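PDB 3NSW: excretory-secretory protein 2 from Ancylostoma ceylanicum, which is secreted by a parasitic hookworm and probably acts as an immunomodulator of its host, built on a netrin-like fold. Local coordinates for residues T24-V30 / D74-G80; N39-W43 / Q55-F59. All coordinates share one frame; numbering follows the deposited sequence.

Contact 1 (T24-V30 / D74-G80)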
loop_
_atom_site.group_PDB
_atom_site.type_symbol
_atom_site.label_atom_id
_atom_site.label_comp_id
_atom_site.label_asym_id
_atom_site.label_seq_id
_atom_site.Cartn_x
_atom_site.Cartn_y
_atom_site.Cartn_z
ATOM N N THR A 24 4.058 -6.465 -4.145
ATOM C CA THR A 24 2.632 -6.367 -4.466
ATOM C C THR A 24 2.149 -4.926 -4.372
ATOM O O THR A 24 2.666 -4.124 -3.588
ATOM C CB THR A 24 1.735 -7.245 -3.554
ATOM O OG1 THR A 24 1.843 -6.811 -2.193
ATOM C CG2 THR A 24 2.083 -8.739 -3.670
ATOM N N VAL A 25 1.147 -4.612 -5.174
ATOM C CA VAL A 25 0.464 -3.330 -5.091
ATOM C C VAL A 25 -1.013 -3.660 -4.891
ATOM O O VAL A 25 -1.589 -4.430 -5.658
ATOM C CB VAL A 25 0.622 -2.501 -6.372
ATOM C CG1 VAL A 25 0.011 -1.129 -6.167
ATOM C CG2 VAL A 25 2.114 -2.368 -6.754
ATOM N N ALA A 26 -1.600 -3.059 -3.863
ATOM C CA ALA A 26 -2.949 -3.405 -3.420
ATOM C C ALA A 26 -3.870 -2.202 -3.285
ATOM O O ALA A 26 -3.417 -1.085 -3.072
ATOM C CB ALA A 26 -2.856 -4.120 -2.087
ATOM N N TYR A 27 -5.178 -2.467 -3.357
ATOM C CA TYR A 27 -6.235 -1.478 -3.146
ATOM C C TYR A 27 -6.782 -1.872 -1.788
ATOM O O TYR A 27 -7.269 -3.001 -1.630
ATOM C CB TYR A 27 -7.292 -1.679 -4.247
ATOM C CG TYR A 27 -8.556 -0.851 -4.153
ATOM C CD1 TYR A 27 -8.632 0.305 -3.370
ATOM C CD2 TYR A 27 -9.675 -1.199 -4.939
ATOM C CE1 TYR A 27 -9.829 1.067 -3.325
ATOM C CE2 TYR A 27 -10.848 -0.452 -4.899
ATOM C CZ TYR A 27 -10.917 0.672 -4.101
ATOM O OH TYR A 27 -12.071 1.416 -4.079
ATOM N N VAL A 28 -6.636 -0.984 -0.801
ATOM C CA VAL A 28 -6.983 -1.289 0.589
ATOM C C VAL A 28 -7.841 -0.193 1.220
ATOM O O VAL A 28 -7.859 0.940 0.740
ATOM C CB VAL A 28 -5.713 -1.477 1.469
ATOM C CG1 VAL A 28 -4.822 -2.618 0.931
ATOM C CG2 VAL A 28 -4.913 -0.182 1.574
ATOM N N THR A 29 -8.566 -0.542 2.281
ATOM C CA THR A 29 -9.148 0.460 3.160
ATOM C C THR A 29 -8.496 0.306 4.520
ATOM O O THR A 29 -8.336 -0.816 5.018
ATOM C CB THR A 29 -10.663 0.275 3.330
ATOM O OG1 THR A 29 -11.295 0.270 2.045
ATOM C CG2 THR A 29 -11.247 1.444 4.170
ATOM N N VAL A 30 -8.105 1.430 5.116
ATOM C CA VAL A 30 -7.658 1.433 6.518
ATOM C C VAL A 30 -8.910 1.345 7.384
ATOM O O VAL A 30 -9.792 2.207 7.302
ATOM C CB VAL A 30 -6.830 2.700 6.858
ATOM C CG1 VAL A 30 -6.511 2.784 8.363
ATOM C CG2 VAL A 30 -5.560 2.734 6.044
ATOM N N ASP A 74 -11.131 4.597 7.657
ATOM C CA ASP A 74 -12.126 4.261 6.634
ATOM C C ASP A 74 -11.774 4.922 5.309
ATOM O O ASP A 74 -12.657 5.313 4.542
ATOM C CB ASP A 74 -13.553 4.673 7.040
ATOM C CG ASP A 74 -14.016 4.058 8.360
ATOM O OD1 ASP A 74 -13.738 2.880 8.639
ATOM O OD2 ASP A 74 -14.673 4.781 9.113
ATOM N N THR A 75 -10.476 5.067 5.058
ATOM C CA THR A 75 -10.002 5.751 3.859
ATOM C C THR A 75 -9.300 4.769 2.928
ATOM O O THR A 75 -8.599 3.861 3.382
ATOM C CB THR A 75 -9.067 6.914 4.232
ATOM O OG1 THR A 75 -9.781 7.818 5.088
ATOM C CG2 THR A 75 -8.623 7.683 2.991
ATOM N N ASP A 76 -9.501 4.945 1.625
ATOM C CA ASP A 76 -8.998 3.986 0.660
ATOM C C ASP A 76 -7.623 4.428 0.153
ATOM O O ASP A 76 -7.430 5.598 -0.157
ATOM C CB ASP A 76 -9.938 3.851 -0.526
ATOM C CG ASP A 76 -11.257 3.166 -0.174
ATOM O OD1 ASP A 76 -11.420 2.689 0.964
ATOM O OD2 ASP A 76 -12.117 3.095 -1.066
ATOM N N TYR A 77 -6.703 3.472 0.041
ATOM C CA TYR A 77 -5.346 3.742 -0.456
ATOM C C TYR A 77 -4.879 2.715 -1.468
ATOM O O TYR A 77 -5.330 1.568 -1.472
ATOM C CB TYR A 77 -4.365 3.720 0.718
ATOM C CG TYR A 77 -4.620 4.821 1.713
ATOM C CD1 TYR A 77 -4.128 6.101 1.493
ATOM C CD2 TYR A 77 -5.404 4.592 2.865
ATOM C CE1 TYR A 77 -4.369 7.131 2.406
ATOM C CE2 TYR A 77 -5.655 5.620 3.776
ATOM C CZ TYR A 77 -5.127 6.879 3.538
ATOM O OH TYR A 77 -5.366 7.897 4.422
ATOM N N VAL A 78 -3.951 3.123 -2.327
ATOM C CA VAL A 78 -3.161 2.144 -3.054
ATOM C C VAL A 78 -1.909 1.948 -2.200
ATOM O O VAL A 78 -1.293 2.927 -1.762
ATOM C CB VAL A 78 -2.773 2.648 -4.458
ATOM C CG1 VAL A 78 -1.852 1.647 -5.147
ATOM C CG2 VAL A 78 -4.024 2.870 -5.303
ATOM N N LEU A 79 -1.555 0.688 -1.954
ATOM C CA LEU A 79 -0.466 0.358 -1.043
ATOM C C LEU A 79 0.485 -0.562 -1.772
ATOM O O LEU A 79 0.088 -1.662 -2.158
ATOM C CB LEU A 79 -1.029 -0.369 0.186
ATOM C CG LEU A 79 0.005 -0.901 1.196
ATOM C CD1 LEU A 79 0.760 0.263 1.883
ATOM C CD2 LEU A 79 -0.653 -1.823 2.225
ATOM N N GLY A 80 1.727 -0.110 -1.975
ATOM C CA GLY A 80 2.733 -0.920 -2.675
ATOM C C GLY A 80 3.737 -1.384 -1.648
ATOM O O GLY A 80 4.292 -0.557 -0.944
HETATM O O HOH W 1 0.700 -4.306 -1.169
#
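V28 and V30 meet Y77 and L79 on one face of two antiparallel strands. V30 lays CG2 against the Y77 ring, 3.7 Å from CE2, approaching it obliquely. With V28 CG1 anti to the carbonyl carbon (chi1 -59°), CG2 falls between the backbone N and the carbonyl carbon, and there the methyl reaches both Y77 CB and L79 CB. The other face has an apolar pair of its own: V25 CG1 presses on V78 CG1 at 3.5 Å, tighter than usual methyl packing; in both valines this branch stands anti to the backbone N, which turns the two methyls toward each other.

Between the faces runs the ladder. A26 and L79 exchange two bonds, as do V28 and Y77. In the non-hydrogen-bonded pairs, CA-H groups close on carbonyls instead, as with V78 CA, 3.2 Å from A26 O. Beyond the ladder, D74 N bonds V30 O at 2.8 Å.

Polar groups gather beside Y27. T29 OG1 donates to D76 OD1 over 2.7 Å, arriving from above the carboxylate plane; the same hydroxyl oxygen is also bonded to W43 NE1, so two bonds grip it. The D76 carboxylate stands almost perpendicular to the Y27 ring, near its edge. At the opposite end of the ladder, a water joins T24 OG1 to L79 O. Side chains thus alternate between the two faces, as in antiparallel sheets generally, here in the sheet of a netrin-like fold, which in the related TIMPs is an OB-type beta-barrel and is probably comparable in this protein.

Contact 2 (N39-W43 / Q55-F59)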
loop_
_atom_site.group_PDB
_atom_site.type_symbol
_atom_site.label_atom_id
_atom_site.label_comp_id
_atom_site.label_asym_id
_atom_site.label_seq_id
_atom_site.Cartn_x
_atom_site.Cartn_y
_atom_site.Cartn_z
ATOM N N ASN A 39 -4.844 -1.317 10.671
ATOM C CA ASN A 39 -5.605 -2.462 10.194
ATOM C C ASN A 39 -6.089 -2.193 8.779
ATOM O O ASN A 39 -6.532 -1.079 8.462
ATOM C CB ASN A 39 -6.822 -2.735 11.093
ATOM C CG ASN A 39 -6.441 -3.195 12.489
ATOM O OD1 ASN A 39 -7.038 -2.754 13.472
ATOM N ND2 ASN A 39 -5.470 -4.094 12.588
ATOM N N LEU A 40 -6.005 -3.219 7.937
ATOM C CA LEU A 40 -6.318 -3.111 6.511
ATOM C C LEU A 40 -7.342 -4.140 6.046
ATOM O O LEU A 40 -7.326 -5.311 6.475
ATOM C CB LEU A 40 -5.053 -3.331 5.667
ATOM C CG LEU A 40 -3.831 -2.474 5.979
ATOM C CD1 LEU A 40 -2.644 -2.925 5.130
ATOM C CD2 LEU A 40 -4.152 -1.004 5.732
ATOM N N GLN A 41 -8.229 -3.682 5.172
ATOM C CA GLN A 41 -9.060 -4.555 4.364
ATOM C C GLN A 41 -8.513 -4.508 2.947
ATOM O O GLN A 41 -8.345 -3.432 2.378
ATOM C CB GLN A 41 -10.521 -4.077 4.377
ATOM C CG GLN A 41 -11.404 -4.679 3.285
ATOM C CD GLN A 41 -11.894 -6.082 3.618
ATOM O OE1 GLN A 41 -12.425 -6.325 4.698
ATOM N NE2 GLN A 41 -11.718 -7.009 2.683
ATOM N N TYR A 42 -8.235 -5.674 2.378
ATOM C CA TYR A 42 -7.750 -5.755 0.998
ATOM C C TYR A 42 -8.912 -5.991 0.048
ATOM O O TYR A 42 -9.717 -6.899 0.255
ATOM C CB TYR A 42 -6.759 -6.914 0.859
ATOM C CG TYR A 42 -5.395 -6.588 1.397
ATOM C CD1 TYR A 42 -4.366 -6.202 0.539
ATOM C CD2 TYR A 42 -5.132 -6.662 2.767
ATOM C CE1 TYR A 42 -3.101 -5.894 1.031
ATOM C CE2 TYR A 42 -3.878 -6.351 3.270
ATOM C CZ TYR A 42 -2.869 -5.980 2.400
ATOM O OH TYR A 42 -1.634 -5.683 2.900
ATOM N N TRP A 43 -8.976 -5.187 -1.008
ATOM C CA TRP A 43 -10.012 -5.319 -2.024
ATOM C C TRP A 43 -9.508 -6.015 -3.272
ATOM O O TRP A 43 -10.254 -6.758 -3.915
ATOM C CB TRP A 43 -10.576 -3.948 -2.401
ATOM C CG TRP A 43 -11.189 -3.226 -1.243
ATOM C CD1 TRP A 43 -10.705 -2.101 -0.627
ATOM C CD2 TRP A 43 -12.396 -3.579 -0.549
ATOM N NE1 TRP A 43 -11.541 -1.733 0.401
ATOM C CE2 TRP A 43 -12.585 -2.616 0.471
ATOM C CE3 TRP A 43 -13.337 -4.606 -0.694
ATOM C CZ2 TRP A 43 -13.681 -2.650 1.348
ATOM C CZ3 TRP A 43 -14.433 -4.643 0.181
ATOM C CH2 TRP A 43 -14.591 -3.668 1.188
ATOM N N GLN A 55 -4.346 -16.456 -4.493
ATOM C CA GLN A 55 -4.883 -16.372 -3.137
ATOM C C GLN A 55 -4.158 -15.341 -2.276
ATOM O O GLN A 55 -2.925 -15.261 -2.277
ATOM C CB GLN A 55 -4.864 -17.748 -2.463
ATOM C CG GLN A 55 -5.859 -18.741 -3.058
ATOM C CD GLN A 55 -5.738 -20.136 -2.469
ATOM O OE1 GLN A 55 -5.544 -20.305 -1.264
ATOM N NE2 GLN A 55 -5.864 -21.147 -3.322
ATOM N N TRP A 56 -4.954 -14.557 -1.551
ATOM C CA TRP A 56 -4.450 -13.506 -0.665
ATOM C C TRP A 56 -5.465 -13.242 0.451
ATOM O O TRP A 56 -6.674 -13.308 0.211
ATOM C CB TRP A 56 -4.180 -12.226 -1.462
ATOM C CG TRP A 56 -3.458 -11.143 -0.702
ATOM C CD1 TRP A 56 -4.022 -10.103 -0.027
ATOM C CD2 TRP A 56 -2.037 -10.991 -0.555
ATOM N NE1 TRP A 56 -3.047 -9.316 0.535
ATOM C CE2 TRP A 56 -1.819 -9.839 0.224
ATOM C CE3 TRP A 56 -0.930 -11.718 -1.008
ATOM C CZ2 TRP A 56 -0.542 -9.395 0.562
ATOM C CZ3 TRP A 56 0.337 -11.274 -0.673
ATOM C CH2 TRP A 56 0.520 -10.124 0.106
ATOM N N PRO A 57 -4.979 -12.949 1.682
ATOM C CA PRO A 57 -5.915 -12.691 2.783
ATOM C C PRO A 57 -6.688 -11.384 2.624
ATOM O O PRO A 57 -6.166 -10.414 2.072
ATOM C CB PRO A 57 -5.004 -12.615 4.017
ATOM C CG PRO A 57 -3.750 -13.313 3.619
ATOM C CD PRO A 57 -3.585 -13.003 2.168
ATOM N N SER A 58 -7.925 -11.374 3.111
ATOM C CA SER A 58 -8.779 -10.195 3.030
ATOM C C SER A 58 -8.356 -9.121 4.028
ATOM O O SER A 58 -8.601 -7.937 3.810
ATOM C CB SER A 58 -10.241 -10.580 3.262
ATOM O OG SER A 58 -10.664 -11.532 2.301
ATOM N N PHE A 59 -7.734 -9.551 5.129
ATOM C CA PHE A 59 -7.266 -8.641 6.184
ATOM C C PHE A 59 -5.746 -8.648 6.309
ATOM O O PHE A 59 -5.095 -9.663 6.055
ATOM C CB PHE A 59 -7.873 -9.012 7.544
ATOM C CG PHE A 59 -9.337 -9.332 7.491
ATOM C CD1 PHE A 59 -10.280 -8.324 7.316
ATOM C CD2 PHE A 59 -9.776 -10.647 7.619
ATOM C CE1 PHE A 59 -11.641 -8.624 7.268
ATOM C CE2 PHE A 59 -11.134 -10.955 7.573
ATOM C CZ PHE A 59 -12.066 -9.939 7.395
HETATM O O HOH W 2 -11.022 -9.600 0.092
#
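Where the loop after strand 37-45 turns back to start strand 59-63, an antiparallel pairing opens between Q41 and Y42 on one side and, on the other, the loop residue S58 with F59, the first residue of the strand. Y42 N donates to S58 O at 2.7 Å. One step on, Q41 and F59 form a non-hydrogen-bonded pair, in which F59 CA sits 3.3 Å from L40 O.

The aromatic part of the contact is an edge-to-face pair. In one of the two conformers modelled for W56, the indole turns the edge of its five-membered ring toward the face of Y42, with centroids 4.6 Å apart and planes at 64°. Its NE1 then rests 3.3 Å above the tyrosine plane, displaced toward the rim, and comes nearest to CD1, at 3.4 Å. W56 reaches this place because its CG extends anti to its backbone N (chi1 -171°). The tyrosine ring is approached differently at its margin, where S58 O lies in the ring plane.

On the other side of the strand, Q41 bends at chi2 (80°), bringing its amide back over the pairing. There NE2 donates to Y42 O at 3.1 Å, coming from above the carbonyl plane, while OE1 lies 3.5 Å from F59 CE1; amide and ring are steeply inclined to each other. Y42 O also accepts from a water, giving this carbonyl two donors; in one of the two S58 conformers that water bridges to OG.

Strand 59-63 forms the outer margin of the sheet within the chain. L40 continues the pairing by a backbone bond to G60, and inward Y42 packs on A26 and V28 of strand 24-33 and on L79 of strand 75-82, its hydroxyl bonded to N85.

The two contacts have centres about 9 Å apart and belong to one mixed sheet. Four neighbouring strands of its six, 75-82, 24-33, 37-45 and 59-63, each run antiparallel to the next; contact 1 joins the first two of these and contact 2 ties 37-45 to the loop leading into 59-63. The seam between them is the pairing of 24-33 with 37-45, which follow each other in the chain and meet directly through Y27 O and W43 N, 2.8 Å apart. Along the sequence contact 2 is nested within the loop that contact 1 closes. Local pairing is thus enclosed by a longer-range one, so the two pairings belong to one continuous sheet of the netrin-like domain.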